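Ralf, proline/betaine transporter (Legionella pneumophila, PDB 4D7Q) probably acts as a guanine-nucleotide exchange factor through its Legionella Sec7 domain, joined in this chimera to the capping domain of Rickettsia prowazekii RalF. Local coordinates at residues S70-N75 with P303-G308; K112-V117 with N253-L258; Y166-N171 with E188-I193; V131-D136 with G174-G179. The protein carries 2 engineered substitutions. All coordinates share one frame; numbering follows the deposited sequence.

Contact 1: S70-N75 with P303-G308; sequences SPEAEN and PLREEG
R305 clasps the carboxylate of E72 side-on, with NE and NH2 each taking one oxygen. In this two-pronged salt bridge NE gives the straighter bond: it reaches OE2 of E72 at 2.7 Å with an N-H...O angle of 173°, and that oxygen lies in the guanidinium plane. R305 NH2 bonds E72 OE1 at 2.8 Å from a more tilted position; the carboxylate and guanidinium planes are 34° apart. The arginine chain bends at chi3 (66°), which sets the NE edge across the end of the extended glutamate. D338 takes the remaining NH1, so the guanidinium lies between two carboxylates.

Water 1 donates to OE2 of E72 and accepts from the backbone N of G308, while the CA of G308 packs 3.4 Å from E72 OE1.

On the Sec7 side, E72 sits at the N-cap position of helix 73-84, and N75 ND2 bonds back to the O of E72 at 3.3 Å, from above the carbonyl plane. R305 belongs to the loop that follows strand 297-303 of the capping domain. The contact thus spans the two fused proteins, and its chemistry implies a directional, charge-paired link at the surface of the chimera, with no apolar core.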
loop_
_atom_site.group_PDB
_atom_site.type_symbol
_atom_site.label_atom_id
_atom_site.label_comp_id
_atom_site.label_asym_id
_atom_site.label_seq_id
_atom_site.Cartn_x
_atom_site.Cartn_y
_atom_site.Cartn_z
ATOM N N SER A 70 6.233 3.668 0.003
ATOM C CA SER A 70 5.933 4.969 0.600
ATOM C C SER A 70 6.077 6.135 -0.400
ATOM O O SER A 70 6.700 5.952 -1.450
ATOM C CB SER A 70 6.738 5.183 1.880
ATOM O OG SER A 70 6.190 4.396 2.917
ATOM N N PRO A 71 5.439 7.301 -0.121
ATOM C CA PRO A 71 5.405 8.391 -1.124
ATOM C C PRO A 71 6.602 9.313 -1.291
ATOM O O PRO A 71 6.658 10.012 -2.300
ATOM C CB PRO A 71 4.201 9.214 -0.690
ATOM C CG PRO A 71 4.110 9.012 0.773
ATOM C CD PRO A 71 4.572 7.620 1.039
ATOM N N GLU A 72 7.495 9.401 -0.303
ATOM C CA GLU A 72 8.622 10.350 -0.391
ATOM C C GLU A 72 9.662 9.993 -1.426
ATOM O O GLU A 72 9.801 8.818 -1.780
ATOM C CB GLU A 72 9.199 10.652 0.980
ATOM C CG GLU A 72 8.109 11.274 1.845
ATOM C CD GLU A 72 8.402 11.485 3.309
ATOM O OE1 GLU A 72 9.595 11.581 3.682
ATOM O OE2 GLU A 72 7.425 11.586 4.085
ATOM N N ALA A 73 10.342 11.022 -1.960
ATOM C CA ALA A 73 11.352 10.946 -3.012
ATOM C C ALA A 73 12.339 9.800 -2.809
ATOM O O ALA A 73 12.516 8.987 -3.712
ATOM C CB ALA A 73 12.084 12.296 -3.141
ATOM N N GLU A 74 12.929 9.695 -1.607
ATOM C CA GLU A 74 13.873 8.642 -1.243
ATOM C C GLU A 74 13.261 7.246 -1.436
ATOM O O GLU A 74 13.873 6.423 -2.104
ATOM C CB GLU A 74 14.325 8.826 0.207
ATOM C CG GLU A 74 15.309 7.787 0.718
ATOM C CD GLU A 74 15.626 8.002 2.185
ATOM O OE1 GLU A 74 16.324 8.996 2.488
ATOM O OE2 GLU A 74 15.099 7.248 3.036
ATOM N N ASN A 75 12.091 7.005 -0.864
ATOM C CA ASN A 75 11.395 5.740 -1.007
ATOM C C ASN A 75 11.187 5.347 -2.472
ATOM O O ASN A 75 11.444 4.240 -2.869
ATOM C CB ASN A 75 10.034 5.741 -0.313
ATOM C CG ASN A 75 10.051 6.331 1.059
ATOM O OD1 ASN A 75 10.549 5.722 1.939
ATOM N ND2 ASN A 75 9.579 7.510 1.213
ATOM N N PRO A 303 -0.790 9.777 11.999
ATOM C CA PRO A 303 -0.282 11.159 12.112
ATOM C C PRO A 303 0.410 11.492 10.778
ATOM O O PRO A 303 1.117 10.650 10.216
ATOM C CB PRO A 303 0.743 11.084 13.257
ATOM C CG PRO A 303 1.114 9.664 13.368
ATOM C CD PRO A 303 -0.006 8.832 12.827
ATOM N N LEU A 304 0.155 12.674 10.239
ATOM C CA LEU A 304 0.700 13.036 8.935
ATOM C C LEU A 304 2.159 13.526 8.919
ATOM O O LEU A 304 2.523 14.484 9.609
ATOM C CB LEU A 304 -0.244 14.038 8.248
ATOM C CG LEU A 304 -0.240 14.115 6.722
ATOM C CD1 LEU A 304 -0.644 12.779 6.072
ATOM C CD2 LEU A 304 -1.164 15.216 6.253
ATOM N N ARG A 305 2.989 12.855 8.098
ATOM C CA ARG A 305 4.375 13.255 7.848
ATOM C C ARG A 305 4.282 14.463 6.911
ATOM O O ARG A 305 3.477 14.448 5.970
ATOM C CB ARG A 305 5.157 12.120 7.156
ATOM C CG ARG A 305 5.890 11.193 8.113
ATOM C CD ARG A 305 6.764 10.188 7.369
ATOM N NE ARG A 305 7.874 10.833 6.658
ATOM C CZ ARG A 305 9.096 10.992 7.155
ATOM N NH1 ARG A 305 9.382 10.572 8.381
ATOM N NH2 ARG A 305 10.040 11.580 6.432
ATOM N N GLU A 306 5.033 15.534 7.203
ATOM C CA GLU A 306 4.984 16.748 6.365
ATOM C C GLU A 306 6.379 17.231 6.002
ATOM O O GLU A 306 7.281 17.172 6.846
ATOM C CB GLU A 306 4.161 17.871 7.039
ATOM C CG GLU A 306 2.669 17.577 7.117
ATOM C CD GLU A 306 1.807 18.735 7.575
ATOM O OE1 GLU A 306 1.611 18.880 8.803
ATOM O OE2 GLU A 306 1.316 19.491 6.705
ATOM N N GLU A 307 6.552 17.689 4.735
ATOM C CA GLU A 307 7.816 18.200 4.166
ATOM C C GLU A 307 9.040 17.273 4.426
ATOM O O GLU A 307 10.099 17.746 4.858
ATOM N N GLY A 308 8.846 15.961 4.214
ATOM C CA GLY A 308 9.863 14.925 4.393
ATOM C C GLY A 308 10.394 14.773 5.807
ATOM O O GLY A 308 11.455 14.176 6.017
HETATM O O HOH W 1 6.375 14.226 3.679
#

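Contact 2: K112-V117 with N253-L258; sequences KIDRLV and NPKTFL
D114 OD2 is gripped by the ammonium of K255, whose NZ lies 2.6 Å from it in a salt bridge, and by a bound diethylene glycol, probably from the crystallisation liquor. The lysine meets OD2 on its syn side, 19° out of the carboxylate plane. The two side chains approach from opposite directions, and bends at chi3 (-68°) and chi4 let K255 curl toward the acid. OD1, the other oxygen, is hydrogen-bonded to the hydroxyl of Y139, so both oxygens of this buried carboxylate have partners, and the nearby lysine would be expected to stabilise its charged form. D114 stands on helix 110-127 of the Sec7 domain; K255 occupies the N-cap position of helix 256-262, which follows the edge strand 248-252 of the capping-domain sheet. The contact therefore joins the two halves of the chimera, helix against helix start, at an interface made by fusing two species' proteins. Beside the charged pair, L258 slants across the aspartate and meets it with both methyls: CD1 rests 3.8 Å from CB of D114, and CD2 comes to 3.6 Å from OD2 of the same residue. Y139, on helix 135-152, also touches K255 and meets the ring of F257, which stacks in turn on F261.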
loop_
_atom_site.group_PDB
_atom_site.type_symbol
_atom_site.label_atom_id
_atom_site.label_comp_id
_atom_site.label_asym_id
_atom_site.label_seq_id
_atom_site.Cartn_x
_atom_site.Cartn_y
_atom_site.Cartn_z
ATOM N N LYS A 112 -0.095 2.717 -1.501
ATOM C CA LYS A 112 1.105 1.900 -1.352
ATOM C C LYS A 112 1.088 0.730 -2.348
ATOM O O LYS A 112 2.065 0.535 -3.075
ATOM C CB LYS A 112 1.267 1.437 0.097
ATOM C CG LYS A 112 1.623 2.587 1.032
ATOM C CD LYS A 112 1.934 2.146 2.432
ATOM C CE LYS A 112 2.387 3.346 3.235
ATOM N NZ LYS A 112 2.286 3.048 4.673
ATOM N N ILE A 113 -0.020 -0.024 -2.429
ATOM C CA ILE A 113 -0.094 -1.142 -3.411
ATOM C C ILE A 113 0.005 -0.600 -4.863
ATOM O O ILE A 113 0.592 -1.246 -5.736
ATOM C CB ILE A 113 -1.311 -2.121 -3.181
ATOM C CG1 ILE A 113 -1.089 -3.507 -3.869
ATOM C CG2 ILE A 113 -2.644 -1.529 -3.649
ATOM C CD1 ILE A 113 -0.232 -4.468 -3.113
ATOM N N ASP A 114 -0.565 0.598 -5.093
ATOM C CA ASP A 114 -0.549 1.305 -6.364
ATOM C C ASP A 114 0.905 1.617 -6.766
ATOM O O ASP A 114 1.298 1.349 -7.899
ATOM C CB ASP A 114 -1.346 2.602 -6.242
ATOM C CG ASP A 114 -1.696 3.231 -7.566
ATOM O OD1 ASP A 114 -1.805 2.501 -8.552
ATOM O OD2 ASP A 114 -1.893 4.439 -7.601
ATOM N N ARG A 115 1.718 2.141 -5.837
ATOM C CA ARG A 115 3.127 2.417 -6.155
ATOM C C ARG A 115 3.903 1.152 -6.568
ATOM O O ARG A 115 4.722 1.208 -7.482
ATOM C CB ARG A 115 3.809 3.160 -5.019
ATOM C CG ARG A 115 3.378 4.611 -4.994
ATOM C CD ARG A 115 4.045 5.386 -3.879
ATOM N NE ARG A 115 3.205 6.526 -3.567
ATOM C CZ ARG A 115 2.395 6.592 -2.526
ATOM N NH1 ARG A 115 2.407 5.636 -1.605
ATOM N NH2 ARG A 115 1.612 7.644 -2.359
ATOM N N LEU A 116 3.610 0.010 -5.939
ATOM C CA LEU A 116 4.258 -1.262 -6.274
ATOM C C LEU A 116 3.870 -1.766 -7.662
ATOM O O LEU A 116 4.721 -2.180 -8.419
ATOM C CB LEU A 116 3.944 -2.314 -5.198
ATOM C CG LEU A 116 4.502 -2.050 -3.784
ATOM C CD1 LEU A 116 4.243 -3.229 -2.892
ATOM C CD2 LEU A 116 6.014 -1.680 -3.795
ATOM N N VAL A 117 2.592 -1.714 -7.995
ATOM C CA VAL A 117 2.087 -2.143 -9.296
ATOM C C VAL A 117 2.637 -1.192 -10.396
ATOM O O VAL A 117 3.100 -1.671 -11.425
ATOM C CB VAL A 117 0.540 -2.292 -9.298
ATOM C CG1 VAL A 117 0.017 -2.742 -10.662
ATOM C CG2 VAL A 117 0.068 -3.256 -8.196
ATOM N N ASN A 253 -9.667 12.975 -3.024
ATOM C CA ASN A 253 -10.288 11.922 -3.816
ATOM C C ASN A 253 -9.261 11.039 -4.484
ATOM O O ASN A 253 -8.207 11.513 -4.914
ATOM C CB ASN A 253 -11.267 12.506 -4.848
ATOM C CG ASN A 253 -12.458 13.134 -4.190
ATOM O OD1 ASN A 253 -13.330 12.456 -3.645
ATOM N ND2 ASN A 253 -12.482 14.446 -4.166
ATOM N N PRO A 254 -9.508 9.724 -4.537
ATOM C CA PRO A 254 -8.538 8.849 -5.212
ATOM C C PRO A 254 -8.820 8.824 -6.712
ATOM O O PRO A 254 -9.890 9.251 -7.142
ATOM C CB PRO A 254 -8.830 7.487 -4.576
ATOM C CG PRO A 254 -10.300 7.529 -4.267
ATOM C CD PRO A 254 -10.698 8.972 -4.081
ATOM N N LYS A 255 -7.923 8.225 -7.496
ATOM C CA LYS A 255 -8.186 7.990 -8.914
ATOM C C LYS A 255 -9.270 6.916 -8.924
ATOM O O LYS A 255 -9.243 6.025 -8.080
ATOM C CB LYS A 255 -6.935 7.477 -9.624
ATOM C CG LYS A 255 -5.835 8.540 -9.677
ATOM C CD LYS A 255 -4.458 7.941 -9.898
ATOM C CE LYS A 255 -3.983 7.122 -8.725
ATOM N NZ LYS A 255 -3.357 5.883 -9.209
ATOM N N THR A 256 -10.258 7.053 -9.797
ATOM C CA THR A 256 -11.407 6.135 -9.875
ATOM C C THR A 256 -11.026 4.694 -10.104
ATOM O O THR A 256 -11.627 3.802 -9.501
ATOM C CB THR A 256 -12.409 6.630 -10.921
ATOM O OG1 THR A 256 -11.661 7.023 -12.067
ATOM C CG2 THR A 256 -13.219 7.807 -10.423
ATOM N N PHE A 257 -10.011 4.461 -10.958
ATOM C CA PHE A 257 -9.509 3.118 -11.256
ATOM C C PHE A 257 -9.045 2.459 -9.932
ATOM O O PHE A 257 -9.558 1.410 -9.563
ATOM C CB PHE A 257 -8.380 3.180 -12.327
ATOM C CG PHE A 257 -7.794 1.824 -12.675
ATOM C CD1 PHE A 257 -6.870 1.207 -11.834
ATOM C CD2 PHE A 257 -8.204 1.141 -13.814
ATOM C CE1 PHE A 257 -6.376 -0.087 -12.122
ATOM C CE2 PHE A 257 -7.702 -0.143 -14.105
ATOM C CZ PHE A 257 -6.745 -0.721 -13.282
ATOM N N LEU A 258 -8.128 3.108 -9.199
ATOM C CA LEU A 258 -7.614 2.611 -7.921
ATOM C C LEU A 258 -8.730 2.322 -6.888
ATOM O O LEU A 258 -8.703 1.287 -6.255
ATOM C CB LEU A 258 -6.558 3.576 -7.347
ATOM C CG LEU A 258 -5.787 3.081 -6.087
ATOM C CD1 LEU A 258 -5.014 1.811 -6.372
ATOM C CD2 LEU A 258 -4.842 4.140 -5.596
#

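Contact 3: Y166-N171 with E188-I193; sequences YGLKRN and ELYSEI. Engineered in segment 166-171: Y166 (natural residue Asp).
L168 enters the angle between L189 and Y190 with a single methyl. Its CD2 lies 3.7 Å from CD2 of L189 and 3.9 Å from CD2 of Y190, so one branch of the leucine carries nearly the whole contact. The two leucines cross at about a right angle and meet methyl to methyl. Against the tyrosine the approach is different: L168 runs in slantwise and its methyl stands at the edge of the Y190 ring, in the ring plane, rather than over a face. The same CD2 of L168 also lies 4.0 Å from CB of Y190, where the ring is attached. L168 holds CG anti to its backbone N (chi1 -178°), which carries the branch across to the other helix. In Y190 the corresponding torsion (-167°) swings the ring to the flank of this leucine.

Helices 165-171 and 183-195 meet here within the all-helical Sec7 domain, with the CA atoms of L168 and Y190 at the closest backbone approach. Helix 135-152 supplies further neighbours: L148 touches Y190, while T145 and L152 touch I193. L189 also touches F93 and V94 at the start of helix 93-102.

Polar groups frame this apolar patch. The hydroxyl of Y190 is hydrogen-bonded to the backbone O of M163, which also packs on L168, and K169 NZ makes a salt bridge to E187. The engineered Y166 points away from helix 183-195, with CG of R170 3.6 Å above one face of its ring.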
loop_
_atom_site.group_PDB
_atom_site.type_symbol
_atom_site.label_atom_id
_atom_site.label_comp_id
_atom_site.label_asym_id
_atom_site.label_seq_id
_atom_site.Cartn_x
_atom_site.Cartn_y
_atom_site.Cartn_z
ATOM N N TYR A 166 -12.936 -15.975 -23.269
ATOM C CA TYR A 166 -13.748 -15.063 -24.073
ATOM C C TYR A 166 -14.143 -13.844 -23.257
ATOM O O TYR A 166 -14.134 -12.733 -23.781
ATOM C CB TYR A 166 -15.028 -15.742 -24.623
ATOM C CG TYR A 166 -15.829 -14.799 -25.506
ATOM C CD1 TYR A 166 -15.265 -14.235 -26.650
ATOM C CD2 TYR A 166 -17.120 -14.412 -25.157
ATOM C CE1 TYR A 166 -15.983 -13.347 -27.450
ATOM C CE2 TYR A 166 -17.858 -13.540 -25.963
ATOM C CZ TYR A 166 -17.280 -13.010 -27.110
ATOM O OH TYR A 166 -17.961 -12.124 -27.908
ATOM N N GLY A 167 -14.531 -14.073 -21.994
ATOM C CA GLY A 167 -14.962 -13.032 -21.074
ATOM C C GLY A 167 -13.835 -12.066 -20.816
ATOM O O GLY A 167 -14.054 -10.854 -20.763
ATOM N N LEU A 168 -12.605 -12.601 -20.722
ATOM C CA LEU A 168 -11.413 -11.786 -20.483
ATOM C C LEU A 168 -11.123 -10.867 -21.661
ATOM O O LEU A 168 -10.843 -9.691 -21.440
ATOM C CB LEU A 168 -10.183 -12.647 -20.122
ATOM C CG LEU A 168 -8.887 -11.851 -19.805
ATOM C CD1 LEU A 168 -9.042 -10.966 -18.543
ATOM C CD2 LEU A 168 -7.664 -12.750 -19.753
ATOM N N LYS A 169 -11.263 -11.391 -22.900
ATOM C CA LYS A 169 -11.067 -10.617 -24.140
ATOM C C LYS A 169 -12.095 -9.491 -24.231
ATOM O O LYS A 169 -11.731 -8.352 -24.518
ATOM C CB LYS A 169 -11.165 -11.538 -25.370
ATOM C CG LYS A 169 -9.950 -12.468 -25.536
ATOM C CD LYS A 169 -10.330 -13.648 -26.402
ATOM C CE LYS A 169 -9.134 -14.418 -26.879
ATOM N NZ LYS A 169 -9.553 -15.531 -27.770
ATOM N N ARG A 170 -13.367 -9.794 -23.932
ATOM C CA ARG A 170 -14.443 -8.778 -23.937
ATOM C C ARG A 170 -14.152 -7.741 -22.851
ATOM O O ARG A 170 -14.285 -6.556 -23.075
ATOM C CB ARG A 170 -15.822 -9.440 -23.659
ATOM C CG ARG A 170 -16.379 -10.278 -24.799
ATOM C CD ARG A 170 -16.890 -9.456 -25.955
ATOM N NE ARG A 170 -18.137 -8.743 -25.652
ATOM C CZ ARG A 170 -18.829 -8.053 -26.551
ATOM N NH1 ARG A 170 -18.406 -7.971 -27.805
ATOM N NH2 ARG A 170 -19.944 -7.430 -26.202
ATOM N N ASN A 171 -13.672 -8.197 -21.690
ATOM C CA ASN A 171 -13.357 -7.329 -20.554
ATOM C C ASN A 171 -12.235 -6.313 -20.788
ATOM O O ASN A 171 -12.240 -5.253 -20.156
ATOM C CB ASN A 171 -13.048 -8.186 -19.316
ATOM C CG ASN A 171 -13.022 -7.361 -18.061
ATOM O OD1 ASN A 171 -14.059 -6.999 -17.493
ATOM N ND2 ASN A 171 -11.840 -6.942 -17.697
ATOM N N GLU A 188 -2.991 -16.910 -23.573
ATOM C CA GLU A 188 -1.823 -17.310 -22.818
ATOM C C GLU A 188 -1.816 -16.698 -21.412
ATOM O O GLU A 188 -1.527 -17.361 -20.455
ATOM C CB GLU A 188 -0.548 -16.968 -23.578
ATOM C CG GLU A 188 -0.333 -17.834 -24.806
ATOM C CD GLU A 188 0.680 -17.298 -25.822
ATOM O OE1 GLU A 188 1.164 -16.145 -25.709
ATOM O OE2 GLU A 188 0.985 -18.055 -26.771
ATOM N N LEU A 189 -2.151 -15.427 -21.330
ATOM C CA LEU A 189 -2.349 -14.752 -20.078
ATOM C C LEU A 189 -3.342 -15.492 -19.187
ATOM O O LEU A 189 -3.030 -15.824 -18.091
ATOM C CB LEU A 189 -2.792 -13.323 -20.304
ATOM C CG LEU A 189 -2.803 -12.493 -19.031
ATOM C CD1 LEU A 189 -1.750 -11.412 -19.000
ATOM C CD2 LEU A 189 -4.158 -11.904 -18.817
ATOM N N TYR A 190 -4.516 -15.767 -19.722
ATOM C CA TYR A 190 -5.519 -16.548 -19.043
ATOM C C TYR A 190 -5.062 -17.951 -18.597
ATOM O O TYR A 190 -5.285 -18.317 -17.492
ATOM C CB TYR A 190 -6.781 -16.631 -19.875
ATOM C CG TYR A 190 -7.971 -17.149 -19.129
ATOM C CD1 TYR A 190 -8.186 -18.498 -18.974
ATOM C CD2 TYR A 190 -8.882 -16.286 -18.596
ATOM C CE1 TYR A 190 -9.267 -18.966 -18.281
ATOM C CE2 TYR A 190 -9.972 -16.741 -17.908
ATOM C CZ TYR A 190 -10.156 -18.085 -17.756
ATOM O OH TYR A 190 -11.227 -18.534 -17.091
ATOM N N SER A 191 -4.417 -18.683 -19.492
ATOM C CA SER A 191 -3.871 -20.012 -19.211
ATOM C C SER A 191 -2.911 -19.991 -18.009
ATOM O O SER A 191 -3.003 -20.852 -17.146
ATOM C CB SER A 191 -3.158 -20.564 -20.449
ATOM O OG SER A 191 -2.633 -21.851 -20.162
ATOM N N GLU A 192 -2.028 -18.978 -17.931
ATOM C CA GLU A 192 -1.059 -18.844 -16.833
ATOM C C GLU A 192 -1.716 -18.413 -15.535
ATOM O O GLU A 192 -1.300 -18.863 -14.467
ATOM C CB GLU A 192 0.030 -17.857 -17.204
ATOM C CG GLU A 192 0.900 -18.312 -18.353
ATOM C CD GLU A 192 1.997 -17.314 -18.628
ATOM O OE1 GLU A 192 2.816 -17.074 -17.717
ATOM O OE2 GLU A 192 1.994 -16.715 -19.723
ATOM N N ILE A 193 -2.740 -17.554 -15.614
ATOM C CA ILE A 193 -3.515 -17.131 -14.429
ATOM C C ILE A 193 -4.212 -18.382 -13.824
ATOM O O ILE A 193 -4.137 -18.629 -12.612
ATOM C CB ILE A 193 -4.542 -16.015 -14.819
ATOM C CG1 ILE A 193 -3.827 -14.667 -15.039
ATOM C CG2 ILE A 193 -5.643 -15.879 -13.789
ATOM C CD1 ILE A 193 -4.751 -13.539 -15.683
#

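Contact 4: V131-D136 with G174-G179; sequences VVSNAD and GGNNGG
The amides of N134 and N177 stand nearly perpendicular, their planes 78° apart, and meet through their nitrogens. As modelled, ND2 of N134 and ND2 of N177 lie 2.9 Å apart with no hydrogen bond, since both are donors. The orientation of the N177 amide is therefore doubtful; that of N134 is supported by its OD1, which accepts from the backbone N of A137 and caps helix 135-152.

The amide of N176 is held more clearly. S133 OG donates to its OD1 at 2.7 Å, with a C=O...O angle of 152° and the donor tilted from the carbonyl plane. S133 carries OG between its backbone N and carbonyl carbon (chi1 61°), facing this oxygen. Water 2 gives OD1 of N176 a second bond and accepts from the backbone N of S133, closing a small ring through the serine's N and OG. At the other end, N176 ND2 binds the O of D180.

N176 to G179 form a type I' turn, closed by N176 N to G179 O and G179 N to N176 O, both 2.8 Å; G175 and N176 opposite G179 make a classic beta bulge.

All of this lies in the Sec7 domain, where the loop between helices 165-171 and 183-195 docks on the start of helix 135-152: N176 touches A137, while V132 packs on Y124 and F125 of helix 110-127.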
loop_
_atom_site.group_PDB
_atom_site.type_symbol
_atom_site.label_atom_id
_atom_site.label_comp_id
_atom_site.label_asym_id
_atom_site.label_seq_id
_atom_site.Cartn_x
_atom_site.Cartn_y
_atom_site.Cartn_z
ATOM N N VAL A 131 6.426 -7.052 -25.506
ATOM C CA VAL A 131 5.376 -7.892 -24.886
ATOM C C VAL A 131 4.117 -7.068 -24.612
ATOM O O VAL A 131 3.004 -7.519 -24.883
ATOM C CB VAL A 131 5.905 -8.646 -23.627
ATOM C CG1 VAL A 131 4.796 -9.401 -22.894
ATOM C CG2 VAL A 131 7.045 -9.598 -23.994
ATOM N N VAL A 132 4.300 -5.874 -24.058
ATOM C CA VAL A 132 3.216 -4.931 -23.760
ATOM C C VAL A 132 3.495 -3.609 -24.475
ATOM O O VAL A 132 4.653 -3.269 -24.642
ATOM C CB VAL A 132 2.959 -4.749 -22.230
ATOM C CG1 VAL A 132 2.269 -5.988 -21.635
ATOM C CG2 VAL A 132 4.254 -4.428 -21.474
ATOM N N SER A 133 2.446 -2.882 -24.884
ATOM C CA SER A 133 2.523 -1.624 -25.632
ATOM C C SER A 133 3.162 -0.490 -24.870
ATOM O O SER A 133 3.917 0.268 -25.462
ATOM C CB SER A 133 1.150 -1.199 -26.143
ATOM O OG SER A 133 0.256 -0.979 -25.068
ATOM N N ASN A 134 2.878 -0.377 -23.557
ATOM C CA ASN A 134 3.406 0.663 -22.675
ATOM C C ASN A 134 3.155 0.273 -21.210
ATOM O O ASN A 134 2.469 -0.708 -20.964
ATOM C CB ASN A 134 2.809 2.062 -23.027
ATOM C CG ASN A 134 1.309 2.149 -22.982
ATOM O OD1 ASN A 134 0.667 1.868 -21.965
ATOM N ND2 ASN A 134 0.719 2.622 -24.062
ATOM N N ALA A 135 3.639 1.074 -20.258
ATOM C CA ALA A 135 3.489 0.808 -18.832
ATOM C C ALA A 135 2.034 0.924 -18.321
ATOM O O ALA A 135 1.682 0.243 -17.362
ATOM C CB ALA A 135 4.432 1.695 -18.024
ATOM N N ASP A 136 1.196 1.771 -18.964
ATOM C CA ASP A 136 -0.218 1.937 -18.598
ATOM C C ASP A 136 -1.018 0.698 -18.921
ATOM O O ASP A 136 -1.868 0.297 -18.123
ATOM C CB ASP A 136 -0.836 3.180 -19.266
ATOM C CG ASP A 136 -0.223 4.499 -18.811
ATOM O OD1 ASP A 136 0.059 4.639 -17.599
ATOM O OD2 ASP A 136 -0.024 5.390 -19.669
ATOM N N GLY A 174 -10.304 -2.189 -25.750
ATOM C CA GLY A 174 -9.914 -0.790 -25.665
ATOM C C GLY A 174 -8.929 -0.451 -24.561
ATOM O O GLY A 174 -8.612 0.718 -24.379
ATOM N N GLY A 175 -8.422 -1.462 -23.855
ATOM C CA GLY A 175 -7.483 -1.274 -22.745
ATOM C C GLY A 175 -6.012 -1.311 -23.111
ATOM O O GLY A 175 -5.156 -1.123 -22.235
ATOM N N ASN A 176 -5.703 -1.585 -24.410
ATOM C CA ASN A 176 -4.336 -1.664 -24.907
ATOM C C ASN A 176 -4.028 -0.435 -25.711
ATOM O O ASN A 176 -4.198 -0.435 -26.921
ATOM C CB ASN A 176 -4.098 -2.945 -25.753
ATOM C CG ASN A 176 -2.667 -3.172 -26.177
ATOM O OD1 ASN A 176 -1.711 -2.749 -25.521
ATOM N ND2 ASN A 176 -2.484 -3.862 -27.286
ATOM N N ASN A 177 -3.603 0.636 -25.039
ATOM C CA ASN A 177 -3.242 1.889 -25.708
ATOM C C ASN A 177 -4.443 2.423 -26.557
ATOM O O ASN A 177 -4.256 2.877 -27.677
ATOM C CB ASN A 177 -1.987 1.593 -26.558
ATOM C CG ASN A 177 -1.155 2.744 -27.004
ATOM O OD1 ASN A 177 -0.588 2.707 -28.094
ATOM N ND2 ASN A 177 -1.008 3.750 -26.161
ATOM N N GLY A 178 -5.670 2.268 -26.035
ATOM C CA GLY A 178 -6.887 2.669 -26.733
ATOM C C GLY A 178 -7.418 1.602 -27.670
ATOM O O GLY A 178 -8.496 1.758 -28.248
ATOM N N GLY A 179 -6.637 0.544 -27.846
ATOM C CA GLY A 179 -6.968 -0.581 -28.708
ATOM C C GLY A 179 -7.088 -1.878 -27.939
ATOM O O GLY A 179 -7.268 -1.859 -26.725
HETATM O O HOH W 2 0.119 -4.321 -24.210
HETATM O O HOH W 3 -2.195 1.860 -22.580
#

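How the contacts relate
From the N terminus, the chain leaves 70-75 (contact 1), 112-117 (contact 2), 131-136 (contact 4) and 166-171 (contact 3) in turn. It then returns to 174-179, closing contact 4, and to 188-193, closing contact 3, so these two loops cross. Both fall within the larger loop of contact 2, which ends at 253-258, and contact 1 encloses everything by ending at 303-308. Within the Sec7 domain, contact 3 joins helices 165-171 and 183-195, and contact 4 docks the loop between them on the start of helix 135-152. Contacts 1 and 2 bridge to the capping domain and touch each other, with P71 CB 3.5 Å from R115 NH2.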